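PDB 1LQT: NADPH-ferredoxin reductase FprA from Mycobacterium tuberculosis, which probably transfers electrons between NADPH and ferredoxin through its bound FAD, and may supply electrons to P450 systems. Local coordinates for residues A[37-42]-A[77-82]; A[42-47]-A[421-426]. One frame throughout, in Å; residues are numbered along the deposited sequence.

Contact 1 of 2, residues A[37-42]-A[77-82]. With FAD (flavin-adenine dinucleotide), chain H.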
loop_
_atom_site.group_PDB
_atom_site.type_symbol
_atom_site.label_atom_id
_atom_site.label_comp_id
_atom_site.label_asym_id
_atom_site.label_seq_id
_atom_site.Cartn_x
_atom_site.Cartn_y
_atom_site.Cartn_z
ATOM N N ASP A 37 -20.473 -9.730 4.578
ATOM C CA ASP A 37 -20.644 -8.288 4.487
ATOM C C ASP A 37 -19.266 -7.667 4.602
ATOM O O ASP A 37 -18.545 -7.898 5.562
ATOM C CB ASP A 37 -21.517 -7.765 5.621
ATOM C CG ASP A 37 -22.984 -8.082 5.465
ATOM O OD1 ASP A 37 -23.397 -8.455 4.355
ATOM O OD2 ASP A 37 -23.726 -7.943 6.458
ATOM N N MET A 38 -18.913 -6.865 3.617
ATOM C CA MET A 38 -17.633 -6.190 3.553
ATOM C C MET A 38 -17.833 -4.717 3.794
ATOM O O MET A 38 -18.598 -4.075 3.085
ATOM C CB MET A 38 -17.023 -6.451 2.184
ATOM C CG MET A 38 -15.675 -5.853 2.009
ATOM S SD MET A 38 -14.914 -6.287 0.409
ATOM C CE MET A 38 -14.413 -7.937 0.641
ATOM N N LEU A 39 -17.173 -4.195 4.822
ATOM C CA LEU A 39 -17.266 -2.809 5.239
ATOM C C LEU A 39 -15.980 -2.107 4.908
ATOM O O LEU A 39 -14.926 -2.519 5.354
ATOM C CB LEU A 39 -17.459 -2.745 6.768
ATOM C CG LEU A 39 -18.610 -3.591 7.324
ATOM C CD1 LEU A 39 -18.768 -3.247 8.827
ATOM C CD2 LEU A 39 -19.852 -3.524 6.607
ATOM N N GLU A 40 -16.062 -1.025 4.166
ATOM C CA GLU A 40 -14.893 -0.331 3.651
ATOM C C GLU A 40 -14.971 1.142 3.986
ATOM O O GLU A 40 -15.976 1.802 3.759
ATOM C CB GLU A 40 -14.817 -0.520 2.142
ATOM C CG GLU A 40 -13.867 0.434 1.406
ATOM C CD GLU A 40 -12.424 0.352 1.870
ATOM O OE1 GLU A 40 -11.917 -0.779 2.010
ATOM O OE2 GLU A 40 -11.823 1.433 2.082
ATOM N N MET A 41 -13.859 1.646 4.494
ATOM C CA MET A 41 -13.689 3.036 4.880
ATOM C C MET A 41 -13.971 4.066 3.766
ATOM O O MET A 41 -14.536 5.117 4.010
ATOM C CB MET A 41 -12.221 3.175 5.343
ATOM C CG MET A 41 -11.763 4.624 5.528
ATOM S SD MET A 41 -10.347 4.774 6.605
ATOM C CE MET A 41 -8.895 4.134 5.501
ATOM N N LEU A 42 -13.442 3.759 2.588
ATOM C CA LEU A 42 -13.594 4.632 1.435
ATOM C C LEU A 42 -14.871 4.300 0.692
ATOM O O LEU A 42 -15.441 3.226 0.852
ATOM C CB LEU A 42 -12.404 4.437 0.482
ATOM C CG LEU A 42 -11.046 4.703 1.107
ATOM C CD1 LEU A 42 -9.968 4.512 0.056
ATOM C CD2 LEU A 42 -10.927 6.077 1.716
ATOM N N ARG A 77 -22.230 -8.702 0.271
ATOM C CA ARG A 77 -22.669 -7.312 0.240
ATOM C C ARG A 77 -21.451 -6.426 0.554
ATOM O O ARG A 77 -20.609 -6.791 1.367
ATOM C CB ARG A 77 -23.763 -7.034 1.259
ATOM C CG ARG A 77 -25.017 -7.841 1.047
ATOM C CD ARG A 77 -26.195 -7.429 1.912
ATOM N NE ARG A 77 -25.892 -7.562 3.338
ATOM C CZ ARG A 77 -26.796 -7.417 4.295
ATOM N NH1 ARG A 77 -28.033 -7.108 3.973
ATOM N NH2 ARG A 77 -26.464 -7.562 5.557
ATOM N N PHE A 78 -21.427 -5.254 -0.066
ATOM C CA PHE A 78 -20.436 -4.218 0.174
ATOM C C PHE A 78 -21.083 -2.977 0.766
ATOM O O PHE A 78 -22.121 -2.538 0.301
ATOM C CB PHE A 78 -19.797 -3.835 -1.152
ATOM C CG PHE A 78 -18.795 -2.692 -1.084
ATOM C CD1 PHE A 78 -17.508 -2.908 -0.646
ATOM C CD2 PHE A 78 -19.122 -1.421 -1.532
ATOM C CE1 PHE A 78 -16.601 -1.874 -0.644
ATOM C CE2 PHE A 78 -18.215 -0.391 -1.530
ATOM C CZ PHE A 78 -16.951 -0.603 -1.083
ATOM N N PHE A 79 -20.451 -2.415 1.775
ATOM C CA PHE A 79 -20.874 -1.179 2.391
ATOM C C PHE A 79 -19.652 -0.273 2.504
ATOM O O PHE A 79 -18.838 -0.412 3.421
ATOM C CB PHE A 79 -21.457 -1.427 3.769
ATOM C CG PHE A 79 -22.643 -2.357 3.787
ATOM C CD1 PHE A 79 -23.936 -1.879 3.650
ATOM C CD2 PHE A 79 -22.484 -3.711 3.959
ATOM C CE1 PHE A 79 -25.033 -2.726 3.723
ATOM C CE2 PHE A 79 -23.600 -4.562 4.003
ATOM C CZ PHE A 79 -24.848 -4.055 3.876
ATOM N N GLY A 80 -19.545 0.641 1.557
ATOM C CA GLY A 80 -18.471 1.611 1.550
ATOM C C GLY A 80 -18.807 2.864 2.318
ATOM O O GLY A 80 -19.949 3.105 2.692
ATOM N N ASN A 81 -17.788 3.661 2.577
ATOM C CA ASN A 81 -17.874 4.865 3.414
ATOM C C ASN A 81 -18.285 4.525 4.839
ATOM O O ASN A 81 -18.954 5.309 5.486
ATOM C CB ASN A 81 -18.796 5.923 2.791
ATOM C CG ASN A 81 -18.632 7.296 3.387
ATOM O OD1 ASN A 81 -17.550 7.691 3.822
ATOM N ND2 ASN A 81 -19.721 8.054 3.395
ATOM N N VAL A 82 -17.889 3.346 5.314
ATOM C CA VAL A 82 -18.151 2.908 6.689
ATOM C C VAL A 82 -16.788 2.731 7.338
ATOM O O VAL A 82 -16.017 1.842 6.977
ATOM C CB VAL A 82 -18.971 1.610 6.718
ATOM C CG1 VAL A 82 -19.122 1.111 8.148
ATOM C CG2 VAL A 82 -20.318 1.833 6.096
HETATM P PA FAD H . -4.932 -2.860 1.524
HETATM O O1A FAD H . -4.247 -1.674 2.073
HETATM O O2A FAD H . -4.850 -3.159 0.072
HETATM O O5B FAD H . -6.489 -2.763 1.878
HETATM C C5B FAD H . -6.901 -2.309 3.173
HETATM C C4B FAD H . -8.320 -1.778 3.012
HETATM O O4B FAD H . -8.850 -1.598 4.324
HETATM C C3B FAD H . -8.404 -0.420 2.306
HETATM O O3B FAD H . -9.385 -0.404 1.294
HETATM C C2B FAD H . -8.711 0.524 3.438
HETATM O O2B FAD H . -9.360 1.723 3.079
HETATM C C1B FAD H . -9.546 -0.368 4.365
HETATM N N9A FAD H . -9.604 0.076 5.751
HETATM C C8A FAD H . -8.541 0.444 6.530
HETATM N N7A FAD H . -8.917 0.781 7.757
HETATM C C5A FAD H . -10.293 0.656 7.753
HETATM C C6A FAD H . -11.245 0.885 8.749
HETATM N N6A FAD H . -10.949 1.256 9.985
HETATM N N1A FAD H . -12.546 0.652 8.421
HETATM C C2A FAD H . -12.856 0.214 7.171
HETATM N N3A FAD H . -11.995 -0.029 6.174
HETATM C C4A FAD H . -10.725 0.207 6.515
HETATM N N1 FAD H . 1.628 -5.433 -5.206
HETATM C C2 FAD H . 1.725 -5.987 -6.448
HETATM O O2 FAD H . 1.521 -7.172 -6.626
HETATM N N3 FAD H . 2.089 -5.178 -7.513
HETATM C C4 FAD H . 2.278 -3.831 -7.419
HETATM O O4 FAD H . 2.568 -3.150 -8.429
HETATM C C4X FAD H . 2.126 -3.261 -6.150
HETATM N N5 FAD H . 2.276 -1.903 -5.973
HETATM C C5X FAD H . 2.163 -1.364 -4.717
HETATM C C6 FAD H . 2.340 -0.016 -4.530
HETATM C C7 FAD H . 2.312 0.564 -3.274
HETATM C C7M FAD H . 2.493 2.049 -3.119
HETATM C C8 FAD H . 2.058 -0.260 -2.171
HETATM C C8M FAD H . 2.039 0.310 -0.779
HETATM C C9 FAD H . 1.853 -1.627 -2.344
HETATM C C9A FAD H . 1.902 -2.197 -3.609
HETATM N N10 FAD H . 1.721 -3.571 -3.804
HETATM C C10 FAD H . 1.808 -4.099 -5.069
HETATM C "C1'" FAD H . 1.386 -4.488 -2.677
HETATM C "C2'" FAD H . -0.124 -4.577 -2.461
HETATM O "O2'" FAD H . -0.648 -3.273 -2.481
HETATM C "C3'" FAD H . -0.415 -5.250 -1.105
HETATM O "O3'" FAD H . 0.085 -6.583 -1.086
HETATM C "C4'" FAD H . -1.895 -5.423 -0.766
HETATM O "O4'" FAD H . -2.676 -4.339 -1.262
HETATM C "C5'" FAD H . -2.085 -5.554 0.745
HETATM O "O5'" FAD H . -3.460 -5.921 0.918
HETATM P P FAD H . -4.299 -5.669 2.241
HETATM O O1P FAD H . -5.630 -6.237 1.932
HETATM O O2P FAD H . -3.605 -6.148 3.475
HETATM O O3P FAD H . -4.384 -4.095 2.417
HETATM O O HOH W 1 -14.842 7.613 3.177
#

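Contact 2 of 2, residues A[42-47]-A[421-426]. With FAD (flavin-adenine dinucleotide), chain H.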
loop_
_atom_site.group_PDB
_atom_site.type_symbol
_atom_site.label_atom_id
_atom_site.label_comp_id
_atom_site.label_asym_id
_atom_site.label_seq_id
_atom_site.Cartn_x
_atom_site.Cartn_y
_atom_site.Cartn_z
ATOM N N LEU A 42 -13.442 3.759 2.588
ATOM C CA LEU A 42 -13.594 4.632 1.435
ATOM C C LEU A 42 -14.871 4.300 0.692
ATOM O O LEU A 42 -15.441 3.226 0.852
ATOM C CB LEU A 42 -12.404 4.437 0.482
ATOM C CG LEU A 42 -11.046 4.703 1.107
ATOM C CD1 LEU A 42 -9.968 4.512 0.056
ATOM C CD2 LEU A 42 -10.927 6.077 1.716
ATOM N N PRO A 43 -15.339 5.191 -0.174
ATOM C CA PRO A 43 -16.478 4.855 -1.025
ATOM C C PRO A 43 -16.174 3.771 -2.056
ATOM O O PRO A 43 -17.093 3.178 -2.618
ATOM C CB PRO A 43 -16.794 6.191 -1.726
ATOM C CG PRO A 43 -16.290 7.205 -0.773
ATOM C CD PRO A 43 -15.022 6.627 -0.246
ATOM N N THR A 44 -14.891 3.562 -2.321
ATOM C CA THR A 44 -14.420 2.696 -3.381
ATOM C C THR A 44 -13.710 1.481 -2.802
ATOM O O THR A 44 -12.957 1.637 -1.850
ATOM C CB THR A 44 -13.441 3.459 -4.286
ATOM O OG1 THR A 44 -12.315 3.896 -3.495
ATOM C CG2 THR A 44 -14.049 4.714 -4.886
ATOM N N PRO A 45 -13.898 0.313 -3.409
ATOM C CA PRO A 45 -13.216 -0.905 -2.975
ATOM C C PRO A 45 -11.820 -0.995 -3.567
ATOM O O PRO A 45 -11.372 -0.144 -4.342
ATOM C CB PRO A 45 -14.116 -2.004 -3.543
ATOM C CG PRO A 45 -14.571 -1.401 -4.871
ATOM C CD PRO A 45 -14.796 0.046 -4.544
ATOM N N TRP A 46 -11.144 -2.067 -3.158
ATOM C CA TRP A 46 -9.913 -2.595 -3.754
ATOM C C TRP A 46 -8.623 -2.190 -3.050
ATOM O O TRP A 46 -7.555 -2.673 -3.391
ATOM C CB TRP A 46 -9.815 -2.407 -5.274
ATOM C CG TRP A 46 -11.037 -2.924 -6.035
ATOM C CD1 TRP A 46 -11.981 -3.860 -5.613
ATOM C CD2 TRP A 46 -11.414 -2.557 -7.346
ATOM N NE1 TRP A 46 -12.925 -4.037 -6.580
ATOM C CE2 TRP A 46 -12.617 -3.231 -7.647
ATOM C CE3 TRP A 46 -10.883 -1.691 -8.301
ATOM C CZ2 TRP A 46 -13.265 -3.092 -8.886
ATOM C CZ3 TRP A 46 -11.520 -1.561 -9.513
ATOM C CH2 TRP A 46 -12.711 -2.232 -9.785
ATOM N N GLY A 47 -8.716 -1.325 -2.058
ATOM C CA GLY A 47 -7.564 -0.967 -1.263
ATOM C C GLY A 47 -6.441 -0.461 -2.126
ATOM O O GLY A 47 -6.621 0.370 -3.017
ATOM N N ALA A 421 -24.058 -1.302 -5.775
ATOM C CA ALA A 421 -24.654 -0.669 -6.932
ATOM C C ALA A 421 -24.215 0.780 -7.079
ATOM O O ALA A 421 -24.027 1.259 -8.192
ATOM C CB ALA A 421 -26.186 -0.754 -6.846
ATOM N N HIS A 422 -24.032 1.481 -5.976
ATOM C CA HIS A 422 -23.577 2.857 -6.036
ATOM C C HIS A 422 -22.090 3.000 -6.293
ATOM O O HIS A 422 -21.673 3.932 -6.974
ATOM C CB HIS A 422 -24.061 3.590 -4.838
ATOM C CG HIS A 422 -25.547 3.750 -4.897
ATOM N ND1 HIS A 422 -26.164 4.842 -5.447
ATOM C CD2 HIS A 422 -26.529 2.838 -4.712
ATOM C CE1 HIS A 422 -27.477 4.681 -5.393
ATOM N NE2 HIS A 422 -27.723 3.456 -4.992
ATOM N N TRP A 423 -21.280 2.077 -5.783
ATOM C CA TRP A 423 -19.893 2.028 -6.227
ATOM C C TRP A 423 -19.863 1.830 -7.736
ATOM O O TRP A 423 -19.045 2.453 -8.413
ATOM C CB TRP A 423 -19.134 0.895 -5.510
ATOM C CG TRP A 423 -18.066 0.281 -6.381
ATOM C CD1 TRP A 423 -18.082 -0.965 -6.852
ATOM C CD2 TRP A 423 -16.907 0.905 -6.925
ATOM N NE1 TRP A 423 -17.000 -1.193 -7.660
ATOM C CE2 TRP A 423 -16.271 -0.044 -7.735
ATOM C CE3 TRP A 423 -16.347 2.189 -6.840
ATOM C CZ2 TRP A 423 -15.093 0.221 -8.420
ATOM C CZ3 TRP A 423 -15.177 2.463 -7.551
ATOM C CH2 TRP A 423 -14.578 1.485 -8.344
ATOM N N GLN A 424 -20.720 0.983 -8.290
ATOM C CA GLN A 424 -20.685 0.754 -9.731
ATOM C C GLN A 424 -20.950 2.028 -10.512
ATOM O O GLN A 424 -20.430 2.200 -11.611
ATOM C CB GLN A 424 -21.632 -0.382 -10.110
ATOM C CG GLN A 424 -21.128 -1.738 -9.616
ATOM C CD GLN A 424 -22.123 -2.845 -9.766
ATOM O OE1 GLN A 424 -23.041 -2.760 -10.530
ATOM N NE2 GLN A 424 -21.924 -3.916 -9.049
ATOM N N VAL A 425 -21.754 2.922 -9.963
ATOM C CA VAL A 425 -21.989 4.237 -10.573
ATOM C C VAL A 425 -20.721 5.081 -10.510
ATOM O O VAL A 425 -20.333 5.663 -11.522
ATOM C CB VAL A 425 -23.175 4.959 -9.899
ATOM C CG1 VAL A 425 -23.389 6.329 -10.485
ATOM C CG2 VAL A 425 -24.445 4.123 -10.030
ATOM N N ILE A 426 -20.076 5.172 -9.357
ATOM C CA ILE A 426 -18.788 5.852 -9.262
ATOM C C ILE A 426 -17.819 5.310 -10.309
ATOM O O ILE A 426 -17.167 6.063 -11.012
ATOM C CB ILE A 426 -18.189 5.702 -7.857
ATOM C CG1 ILE A 426 -19.008 6.501 -6.827
ATOM C CG2 ILE A 426 -16.718 6.142 -7.836
ATOM C CD1 ILE A 426 -18.650 6.200 -5.372
HETATM P PA FAD H . -4.932 -2.860 1.524
HETATM O O1A FAD H . -4.247 -1.674 2.073
HETATM O O2A FAD H . -4.850 -3.159 0.072
HETATM O O5B FAD H . -6.489 -2.763 1.878
HETATM C C5B FAD H . -6.901 -2.309 3.173
HETATM C C4B FAD H . -8.320 -1.778 3.012
HETATM O O4B FAD H . -8.850 -1.598 4.324
HETATM C C3B FAD H . -8.404 -0.420 2.306
HETATM O O3B FAD H . -9.385 -0.404 1.294
HETATM C C2B FAD H . -8.711 0.524 3.438
HETATM O O2B FAD H . -9.360 1.723 3.079
HETATM C C1B FAD H . -9.546 -0.368 4.365
HETATM N N9A FAD H . -9.604 0.076 5.751
HETATM C C8A FAD H . -8.541 0.444 6.530
HETATM N N7A FAD H . -8.917 0.781 7.757
HETATM C C5A FAD H . -10.293 0.656 7.753
HETATM C C6A FAD H . -11.245 0.885 8.749
HETATM N N6A FAD H . -10.949 1.256 9.985
HETATM N N1A FAD H . -12.546 0.652 8.421
HETATM C C2A FAD H . -12.856 0.214 7.171
HETATM N N3A FAD H . -11.995 -0.029 6.174
HETATM C C4A FAD H . -10.725 0.207 6.515
HETATM N N1 FAD H . 1.628 -5.433 -5.206
HETATM C C2 FAD H . 1.725 -5.987 -6.448
HETATM O O2 FAD H . 1.521 -7.172 -6.626
HETATM N N3 FAD H . 2.089 -5.178 -7.513
HETATM C C4 FAD H . 2.278 -3.831 -7.419
HETATM O O4 FAD H . 2.568 -3.150 -8.429
HETATM C C4X FAD H . 2.126 -3.261 -6.150
HETATM N N5 FAD H . 2.276 -1.903 -5.973
HETATM C C5X FAD H . 2.163 -1.364 -4.717
HETATM C C6 FAD H . 2.340 -0.016 -4.530
HETATM C C7 FAD H . 2.312 0.564 -3.274
HETATM C C7M FAD H . 2.493 2.049 -3.119
HETATM C C8 FAD H . 2.058 -0.260 -2.171
HETATM C C8M FAD H . 2.039 0.310 -0.779
HETATM C C9 FAD H . 1.853 -1.627 -2.344
HETATM C C9A FAD H . 1.902 -2.197 -3.609
HETATM N N10 FAD H . 1.721 -3.571 -3.804
HETATM C C10 FAD H . 1.808 -4.099 -5.069
HETATM C "C1'" FAD H . 1.386 -4.488 -2.677
HETATM C "C2'" FAD H . -0.124 -4.577 -2.461
HETATM O "O2'" FAD H . -0.648 -3.273 -2.481
HETATM C "C3'" FAD H . -0.415 -5.250 -1.105
HETATM O "O3'" FAD H . 0.085 -6.583 -1.086
HETATM C "C4'" FAD H . -1.895 -5.423 -0.766
HETATM O "O4'" FAD H . -2.676 -4.339 -1.262
HETATM C "C5'" FAD H . -2.085 -5.554 0.745
HETATM O "O5'" FAD H . -3.460 -5.921 0.918
HETATM P P FAD H . -4.299 -5.669 2.241
HETATM O O1P FAD H . -5.630 -6.237 1.932
HETATM O O2P FAD H . -3.605 -6.148 3.475
HETATM O O3P FAD H . -4.384 -4.095 2.417
#

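Contact 1 of 2, residues A[37-42]-A[77-82]
Asp37 and Arg77, paired across the strands on one face of the sheet, both turn CG beside the backbone N (chi1 -74° and -61°), which lays the two chains alongside each other. Arg77 bends at its third torsion to grip the carboxylate side-on: Arg77 NE reaches Asp37 OD1 at 2.8 Å and Arg77 NH2 reaches Asp37 OD2, each oxygen met on its syn side but out of the carboxylate plane. Tyr97 also bonds OD2, and NH2 has a second acceptor in Ala403 O. On the same face, Leu39 CD2 rests 3.7 Å from Phe79 CD2, and the ring's edge at CE2 meets Asp37 CG nearly in plane.

Below, the strands exchange parallel bonds from Met38 N to Arg77 O, Phe79 N to Met38 O and Glu40 N to Phe79 O. Further along, Val82 N bonds Glu40 O and Asn81 N comes from above the carbonyl plane of Leu42 O; one water donates to Met41 O and Asn81 OD1, while Asn81 ND2 bonds the Lys416 carbonyl.

Glu40 leaves from the opposite face, its CB 3.6 Å from Phe78 CE1, and a bend at chi2 (59°) carries its carboxylate to the FAD ribose. It illustrates the acidic residue at the C-terminal side of the second strand of a Rossmann-type fold: Glu40 OE1 accepts from FAD O3B and Glu40 OE2 from FAD O2B, both at 2.7 Å. Ser11 OG also bonds OE1, and Leu42 N meets OE2 on its anti side. Held by two ribose hydroxyls and two protein groups, the carboxylate has little freedom to rotate and probably stays charged.

Contact 2 of 2, residues A[42-47]-A[421-426]
Trp423, on helix 420-434, sets its indole against Pro45 and Trp46 in the loop that follows the second strand of the Rossmann-type FAD-binding fold. The contact is a compact example of a helix from late in the sequence packing on a cofactor-binding loop through rings and aliphatic carbons.

Two interactions are aromatic. In the CH-pi contact, Pro45 CD stands over the six-membered ring of Trp423, 3.4 Å from its centroid and 17° off the normal; CG of the same proline reaches toward CE2, so the pyrrolidine spans the junction of the two indole rings. In the T-shaped pair, Trp423 turns its edge to the face of Trp46: the six-membered rings lie 5.2 Å apart between centroids, with planes at 78°. Trp423 thus offers a face to one loop residue and an edge to the next. Pro45 CG also lies over a face of the Trp46 indole, completing a three-ring cluster.

The remaining contacts are apolar ones made by aliphatic carbons. Thr44 places OG1 between its backbone N and carbonyl carbon (chi1 60°), leaving the methyl CG2 to approach the indole obliquely, 3.7 Å from Trp423 CZ3. One helical turn on, Ile426 extends CD1 to Pro43 CB at 4.1 Å. Leu450 of helix 447-454 touches Pro43, Thr44 and Ile426, adding a third element to this side.

The polar backbone gains little here, since the contact buries Pro43 O, which has no partner in the model. At the far end of the loop Gly47, the N-cap of helix 48-51, brings its CA to 3.2 Å from FAD O3B.

In the fold
Both contacts are buried, and neither is a surface patch; together they show how chemistry follows place within one region of the fold. Contact 1 lies inside the sheet, where strands 34-40 and 76-80 run side by side, and it combines backbone bonds, a salt bridge and direct ribose recognition. Contact 2 joins the loop that continues strand 34-40 to helix 420-434 from the far end of the chain, and relies on apolar and ring packing. They share Leu42, their centres are 9 Å apart, and both touch FAD. Phe78 physically joins them, its CE1 lying 3.8 Å from Pro45 CB, with Pro43 O and Trp423 CB also close to its CE2.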